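Local coordinates for SIR4-interacting protein SIF2 (Saccharomyces cerevisiae, PDB 1R5M) that antagonizes telomeric silencing in yeast and works as a WD40-repeat corepressor subunit of the Set3C histone deacetylase complex, at residues 145-154 with 166-176. Residues are numbered along the deposited sequence; the frame is centred on the assembly and turned at random.
Sequences LNFHRAPIVS and SMDVENVTILW
Leu145 lies over one face of the Trp176 indole, its CB 3.6 Å from the centroid of the six-membered ring in a CH-pi contact, while Ile174 CG2 covers the opposite face toward the rim. The indole edge opens the Trp-Ser-His-Asp network, the structural tetrad of a WD40 propeller blade, here in WD 3: NE1 donates to Ser166 OG almost exactly in the ring plane, and OG is hydrogen-bonded to His148 NE2 at 2.7 Å. The imidazole works through its edge too: His148 ND1 donates a hydrogen bond to Asp168 OD2 at 2.8 Å, in the plane of the ring but from above the carboxylate, the two planes standing 77° apart. The tetrad ties the loop entering the blade from strand 141-145 to strands 163-168 and 173-177. A phenylalanine in place of Trp176 has no indole N-H, and Ser166 OG would probably be freer to swing off His148 NE2, with Leu145 facing a smaller ring.

Asp168 CG sits between backbone N and carbonyl carbon; this chi1 of 60° swings the carboxylate toward His148, and its turn about chi2 (41°) directs OD2 to the ring and OD1 to Val172 N, just past the type I beta turn from Asp168 to Asn171. A water also joins OD2 to Arg149 N. Beyond the tetrad, Val169 packs tightly, CG2 against Pro151 CD and CG1 against Val153 CG1, and its N bonds to Pro151 O. Strands 152-157 and 163-168 then pair antiparallel through a classic beta bulge, where Met167 O accepts from both Val153 N at 2.9 Å and Ser154 N at 3.2 Å.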
ATOM      1  N   LEU A 145     -21.138   0.141   2.424  1.00 12.04           N
ATOM      2  CA  LEU A 145     -20.778   1.345   3.171  1.00 12.91           C
ATOM      3  C   LEU A 145     -20.631   2.522   2.216  1.00 13.67           C
ATOM      4  O   LEU A 145     -19.554   2.757   1.662  1.00 14.87           O
ATOM      5  CB  LEU A 145     -19.461   1.108   3.920  1.00 13.89           C
ATOM      6  CG  LEU A 145     -19.502   0.234   5.186  1.00 15.61           C
ATOM      7  CD1 LEU A 145     -20.135  -1.114   4.903  1.00 17.39           C
ATOM      8  CD2 LEU A 145     -18.083   0.057   5.710  1.00 16.06           C
ATOM      9  N   ASN A 146     -21.710   3.277   2.045  1.00 12.85           N
ATOM     10  CA  ASN A 146     -21.695   4.397   1.114  1.00 13.54           C
ATOM     11  C   ASN A 146     -21.840   5.769   1.763  1.00 14.68           C
ATOM     12  O   ASN A 146     -22.886   6.101   2.319  1.00 18.35           O
ATOM     13  CB  ASN A 146     -22.798   4.186   0.074  1.00 14.39           C
ATOM     14  CG  ASN A 146     -22.634   5.079  -1.131  1.00 18.05           C
ATOM     15  OD1 ASN A 146     -21.534   5.218  -1.663  1.00 17.99           O
ATOM     16  ND2 ASN A 146     -23.731   5.683  -1.578  1.00 18.22           N
ATOM     17  N   PHE A 147     -20.775   6.562   1.689  1.00 13.57           N
ATOM     18  CA  PHE A 147     -20.779   7.909   2.245  1.00 13.39           C
ATOM     19  C   PHE A 147     -19.843   8.806   1.435  1.00 13.94           C
ATOM     20  O   PHE A 147     -20.157   9.967   1.172  1.00 14.03           O
ATOM     21  CB  PHE A 147     -20.350   7.893   3.714  1.00 15.08           C
ATOM     22  CG  PHE A 147     -20.675   9.162   4.447  1.00 19.03           C
ATOM     23  CD1 PHE A 147     -21.998   9.496   4.726  1.00 19.47           C
ATOM     24  CD2 PHE A 147     -19.668  10.034   4.837  1.00 21.56           C
ATOM     25  CE1 PHE A 147     -22.312  10.682   5.384  1.00 22.94           C
ATOM     26  CE2 PHE A 147     -19.971  11.226   5.497  1.00 23.57           C
ATOM     27  CZ  PHE A 147     -21.296  11.550   5.770  1.00 23.21           C
ATOM     28  N   HIS A 148     -18.692   8.267   1.041  1.00 12.33           N
ATOM     29  CA  HIS A 148     -17.736   9.026   0.237  1.00 12.02           C
ATOM     30  C   HIS A 148     -18.357   9.347  -1.116  1.00 11.76           C
ATOM     31  O   HIS A 148     -19.175   8.583  -1.622  1.00 12.60           O
ATOM     32  CB  HIS A 148     -16.468   8.207  -0.017  1.00 11.32           C
ATOM     33  CG  HIS A 148     -15.615   7.998   1.194  1.00 11.59           C
ATOM     34  ND1 HIS A 148     -14.742   8.957   1.665  1.00 11.20           N
ATOM     35  CD2 HIS A 148     -15.477   6.927   2.010  1.00 11.32           C
ATOM     36  CE1 HIS A 148     -14.101   8.481   2.719  1.00 11.97           C
ATOM     37  NE2 HIS A 148     -14.528   7.252   2.948  1.00 12.24           N
ATOM     38  N   ARG A 149     -17.948  10.467  -1.707  1.00 13.27           N
ATOM     39  CA  ARG A 149     -18.446  10.865  -3.017  1.00 15.03           C
ATOM     40  C   ARG A 149     -17.288  11.178  -3.961  1.00 15.55           C
ATOM     41  O   ARG A 149     -17.446  11.905  -4.941  1.00 16.83           O
ATOM     42  CB  ARG A 149     -19.376  12.076  -2.895  1.00 16.95           C
ATOM     43  CG  ARG A 149     -20.691  11.762  -2.193  1.00 21.01           C
ATOM     44  CD  ARG A 149     -21.785  12.721  -2.634  1.00 24.19           C
ATOM     45  NE  ARG A 149     -21.535  14.096  -2.206  1.00 26.24           N
ATOM     46  CZ  ARG A 149     -21.786  14.557  -0.986  1.00 27.30           C
ATOM     47  NH1 ARG A 149     -22.296  13.754  -0.062  1.00 24.95           N
ATOM     48  NH2 ARG A 149     -21.537  15.828  -0.691  1.00 26.57           N
ATOM     49  N   ALA A 150     -16.123  10.617  -3.652  1.00 13.18           N
ATOM     50  CA  ALA A 150     -14.922  10.799  -4.461  1.00 12.67           C
ATOM     51  C   ALA A 150     -14.147   9.478  -4.443  1.00 12.42           C
ATOM     52  O   ALA A 150     -14.377   8.633  -3.577  1.00 11.18           O
ATOM     53  CB  ALA A 150     -14.068  11.933  -3.891  1.00 12.72           C
ATOM     54  N   PRO A 151     -13.228   9.276  -5.400  1.00 11.60           N
ATOM     55  CA  PRO A 151     -12.447   8.035  -5.456  1.00 11.35           C
ATOM     56  C   PRO A 151     -11.758   7.663  -4.145  1.00 10.96           C
ATOM     57  O   PRO A 151     -11.129   8.500  -3.503  1.00 10.89           O
ATOM     58  CB  PRO A 151     -11.445   8.308  -6.573  1.00 11.85           C
ATOM     59  CG  PRO A 151     -12.216   9.205  -7.489  1.00 11.76           C
ATOM     60  CD  PRO A 151     -12.890  10.159  -6.532  1.00 12.26           C
ATOM     61  N   ILE A 152     -11.879   6.396  -3.768  1.00 10.90           N
ATOM     62  CA  ILE A 152     -11.273   5.898  -2.537  1.00 11.18           C
ATOM     63  C   ILE A 152      -9.781   5.691  -2.760  1.00 11.81           C
ATOM     64  O   ILE A 152      -9.379   5.041  -3.728  1.00 13.02           O
ATOM     65  CB  ILE A 152     -11.916   4.562  -2.122  1.00 10.14           C
ATOM     66  CG1 ILE A 152     -13.428   4.744  -1.966  1.00 11.23           C
ATOM     67  CG2 ILE A 152     -11.286   4.059  -0.832  1.00 11.02           C
ATOM     68  CD1 ILE A 152     -13.822   5.788  -0.937  1.00 12.27           C
ATOM     69  N   VAL A 153      -8.961   6.242  -1.869  1.00 11.52           N
ATOM     70  CA  VAL A 153      -7.511   6.109  -1.997  1.00 12.89           C
ATOM     71  C   VAL A 153      -6.880   5.209  -0.944  1.00 13.77           C
ATOM     72  O   VAL A 153      -5.861   4.567  -1.204  1.00 16.15           O
ATOM     73  CB  VAL A 153      -6.796   7.486  -1.936  1.00 14.05           C
ATOM     74  CG1 VAL A 153      -7.314   8.393  -3.034  1.00 16.10           C
ATOM     75  CG2 VAL A 153      -6.999   8.134  -0.581  1.00 17.19           C
ATOM     76  N   SER A 154      -7.477   5.154   0.242  1.00 11.82           N
ATOM     77  CA  SER A 154      -6.921   4.332   1.307  1.00 11.74           C
ATOM     78  C   SER A 154      -7.997   3.756   2.217  1.00 11.01           C
ATOM     79  O   SER A 154      -9.000   4.410   2.506  1.00 11.31           O
ATOM     80  CB  SER A 154      -5.933   5.164   2.137  1.00 13.55           C
ATOM     81  OG  SER A 154      -5.294   4.376   3.130  1.00 15.58           O
ATOM     82  N   SER A 166     -11.425   4.976   6.116  1.00 10.27           N
ATOM     83  CA  SER A 166     -11.360   5.098   4.665  1.00  9.55           C
ATOM     84  C   SER A 166     -11.168   6.564   4.324  1.00  9.98           C
ATOM     85  O   SER A 166     -11.685   7.443   5.011  1.00 11.11           O
ATOM     86  CB  SER A 166     -12.641   4.565   4.008  1.00  8.55           C
ATOM     87  OG  SER A 166     -13.793   5.229   4.498  1.00  9.68           O
ATOM     88  N   MET A 167     -10.400   6.827   3.276  1.00  9.48           N
ATOM     89  CA  MET A 167     -10.164   8.201   2.858  1.00  9.59           C
ATOM     90  C   MET A 167     -10.237   8.279   1.346  1.00  9.80           C
ATOM     91  O   MET A 167      -9.790   7.367   0.650  1.00 11.14           O
ATOM     92  CB  MET A 167      -8.792   8.690   3.335  1.00 12.39           C
ATOM     93  CG  MET A 167      -8.549  10.173   3.053  1.00 13.00           C
ATOM     94  SD  MET A 167      -7.057  10.807   3.839  1.00 15.73           S
ATOM     95  CE  MET A 167      -5.853   9.980   2.852  1.00  9.73           C
ATOM     96  N   ASP A 168     -10.828   9.358   0.840  1.00 10.33           N
ATOM     97  CA  ASP A 168     -10.930   9.542  -0.600  1.00 10.79           C
ATOM     98  C   ASP A 168      -9.976  10.633  -1.081  1.00 12.15           C
ATOM     99  O   ASP A 168      -9.266  11.248  -0.280  1.00 12.12           O
ATOM    100  CB  ASP A 168     -12.382   9.849  -1.031  1.00 11.74           C
ATOM    101  CG  ASP A 168     -12.948  11.117  -0.407  1.00 11.81           C
ATOM    102  OD1 ASP A 168     -12.223  12.131  -0.307  1.00 11.10           O
ATOM    103  OD2 ASP A 168     -14.144  11.102  -0.036  1.00 12.44           O
ATOM    104  N   VAL A 169      -9.955  10.860  -2.391  1.00 12.77           N
ATOM    105  CA  VAL A 169      -9.069  11.853  -2.989  1.00 15.51           C
ATOM    106  C   VAL A 169      -9.281  13.279  -2.498  1.00 15.49           C
ATOM    107  O   VAL A 169      -8.357  14.094  -2.544  1.00 15.27           O
ATOM    108  CB  VAL A 169      -9.176  11.850  -4.531  1.00 16.79           C
ATOM    109  CG1 VAL A 169      -8.712  10.519  -5.083  1.00 19.52           C
ATOM    110  CG2 VAL A 169     -10.596  12.132  -4.957  1.00 21.26           C
ATOM    111  N   GLU A 170     -10.489  13.589  -2.038  1.00 15.61           N
ATOM    112  CA  GLU A 170     -10.782  14.930  -1.539  1.00 16.32           C
ATOM    113  C   GLU A 170     -10.451  15.014  -0.053  1.00 17.36           C
ATOM    114  O   GLU A 170     -10.779  15.990   0.619  1.00 18.46           O
ATOM    115  CB  GLU A 170     -12.255  15.271  -1.771  1.00 18.50           C
ATOM    116  CG  GLU A 170     -12.652  15.327  -3.238  1.00 20.43           C
ATOM    117  CD  GLU A 170     -11.799  16.298  -4.033  1.00 24.49           C
ATOM    118  OE1 GLU A 170     -11.595  17.435  -3.561  1.00 26.23           O
ATOM    119  OE2 GLU A 170     -11.338  15.927  -5.135  1.00 26.68           O
ATOM    120  N   ASN A 171      -9.793  13.971   0.439  1.00 16.30           N
ATOM    121  CA  ASN A 171      -9.387  13.860   1.832  1.00 17.72           C
ATOM    122  C   ASN A 171     -10.511  13.734   2.844  1.00 18.13           C
ATOM    123  O   ASN A 171     -10.309  13.965   4.036  1.00 22.02           O
ATOM    124  CB  ASN A 171      -8.457  15.007   2.213  1.00 18.05           C
ATOM    125  CG  ASN A 171      -7.066  14.823   1.645  1.00 20.07           C
ATOM    126  OD1 ASN A 171      -6.392  13.825   1.925  1.00 20.61           O
ATOM    127  ND2 ASN A 171      -6.629  15.777   0.839  1.00 15.31           N
ATOM    128  N   VAL A 172     -11.699  13.375   2.380  1.00 14.70           N
ATOM    129  CA  VAL A 172     -12.790  13.158   3.313  1.00 13.33           C
ATOM    130  C   VAL A 172     -12.391  11.826   3.929  1.00 11.82           C
ATOM    131  O   VAL A 172     -12.129  10.861   3.209  1.00 12.33           O
ATOM    132  CB  VAL A 172     -14.143  13.020   2.598  1.00 13.38           C
ATOM    133  CG1 VAL A 172     -15.216  12.581   3.586  1.00 13.95           C
ATOM    134  CG2 VAL A 172     -14.529  14.354   1.977  1.00 15.61           C
ATOM    135  N   THR A 173     -12.315  11.783   5.252  1.00 12.26           N
ATOM    136  CA  THR A 173     -11.908  10.575   5.952  1.00 12.44           C
ATOM    137  C   THR A 173     -13.026  10.111   6.868  1.00 12.44           C
ATOM    138  O   THR A 173     -13.589  10.901   7.623  1.00 13.11           O
ATOM    139  CB  THR A 173     -10.633  10.840   6.763  1.00 14.24           C
ATOM    140  OG1 THR A 173      -9.621  11.353   5.887  1.00 16.93           O
ATOM    141  CG2 THR A 173     -10.129   9.561   7.410  1.00 13.83           C
ATOM    142  N   ILE A 174     -13.336   8.821   6.799  1.00 11.65           N
ATOM    143  CA  ILE A 174     -14.419   8.259   7.594  1.00 10.95           C
ATOM    144  C   ILE A 174     -13.989   7.095   8.477  1.00 10.79           C
ATOM    145  O   ILE A 174     -13.232   6.229   8.042  1.00 10.64           O
ATOM    146  CB  ILE A 174     -15.550   7.741   6.672  1.00 11.22           C
ATOM    147  CG1 ILE A 174     -16.039   8.863   5.753  1.00 13.08           C
ATOM    148  CG2 ILE A 174     -16.687   7.169   7.506  1.00 11.74           C
ATOM    149  CD1 ILE A 174     -16.630  10.046   6.480  1.00 16.46           C
ATOM    150  N   LEU A 175     -14.480   7.094   9.715  1.00 10.70           N
ATOM    151  CA  LEU A 175     -14.226   6.015  10.664  1.00 10.85           C
ATOM    152  C   LEU A 175     -15.528   5.223  10.673  1.00 11.00           C
ATOM    153  O   LEU A 175     -16.588   5.769  10.988  1.00 11.41           O
ATOM    154  CB  LEU A 175     -13.952   6.565  12.067  1.00 11.74           C
ATOM    155  CG  LEU A 175     -14.054   5.529  13.191  1.00 11.82           C
ATOM    156  CD1 LEU A 175     -12.979   4.459  13.027  1.00 13.17           C
ATOM    157  CD2 LEU A 175     -13.914   6.234  14.537  1.00 14.06           C
ATOM    158  N   TRP A 176     -15.452   3.949  10.308  1.00  9.49           N
ATOM    159  CA  TRP A 176     -16.635   3.098  10.254  1.00 10.31           C
ATOM    160  C   TRP A 176     -16.625   1.961  11.251  1.00 11.53           C
ATOM    161  O   TRP A 176     -15.570   1.454  11.621  1.00 11.19           O
ATOM    162  CB  TRP A 176     -16.766   2.392   8.898  1.00 10.26           C
ATOM    163  CG  TRP A 176     -16.772   3.222   7.665  1.00  9.63           C
ATOM    164  CD1 TRP A 176     -15.688   3.712   6.991  1.00 11.09           C
ATOM    165  CD2 TRP A 176     -17.920   3.582   6.897  1.00  9.99           C
ATOM    166  NE1 TRP A 176     -16.093   4.347   5.844  1.00 10.37           N
ATOM    167  CE2 TRP A 176     -17.461   4.283   5.761  1.00 11.10           C
ATOM    168  CE3 TRP A 176     -19.298   3.373   7.056  1.00 10.70           C
ATOM    169  CZ2 TRP A 176     -18.332   4.782   4.786  1.00 10.95           C
ATOM    170  CZ3 TRP A 176     -20.164   3.869   6.087  1.00 11.27           C
ATOM    171  CH2 TRP A 176     -19.675   4.565   4.967  1.00 11.91           C
TER
HETATM  172  O   HOH W   1     -16.429  12.560  -0.422  1.00 15.33           O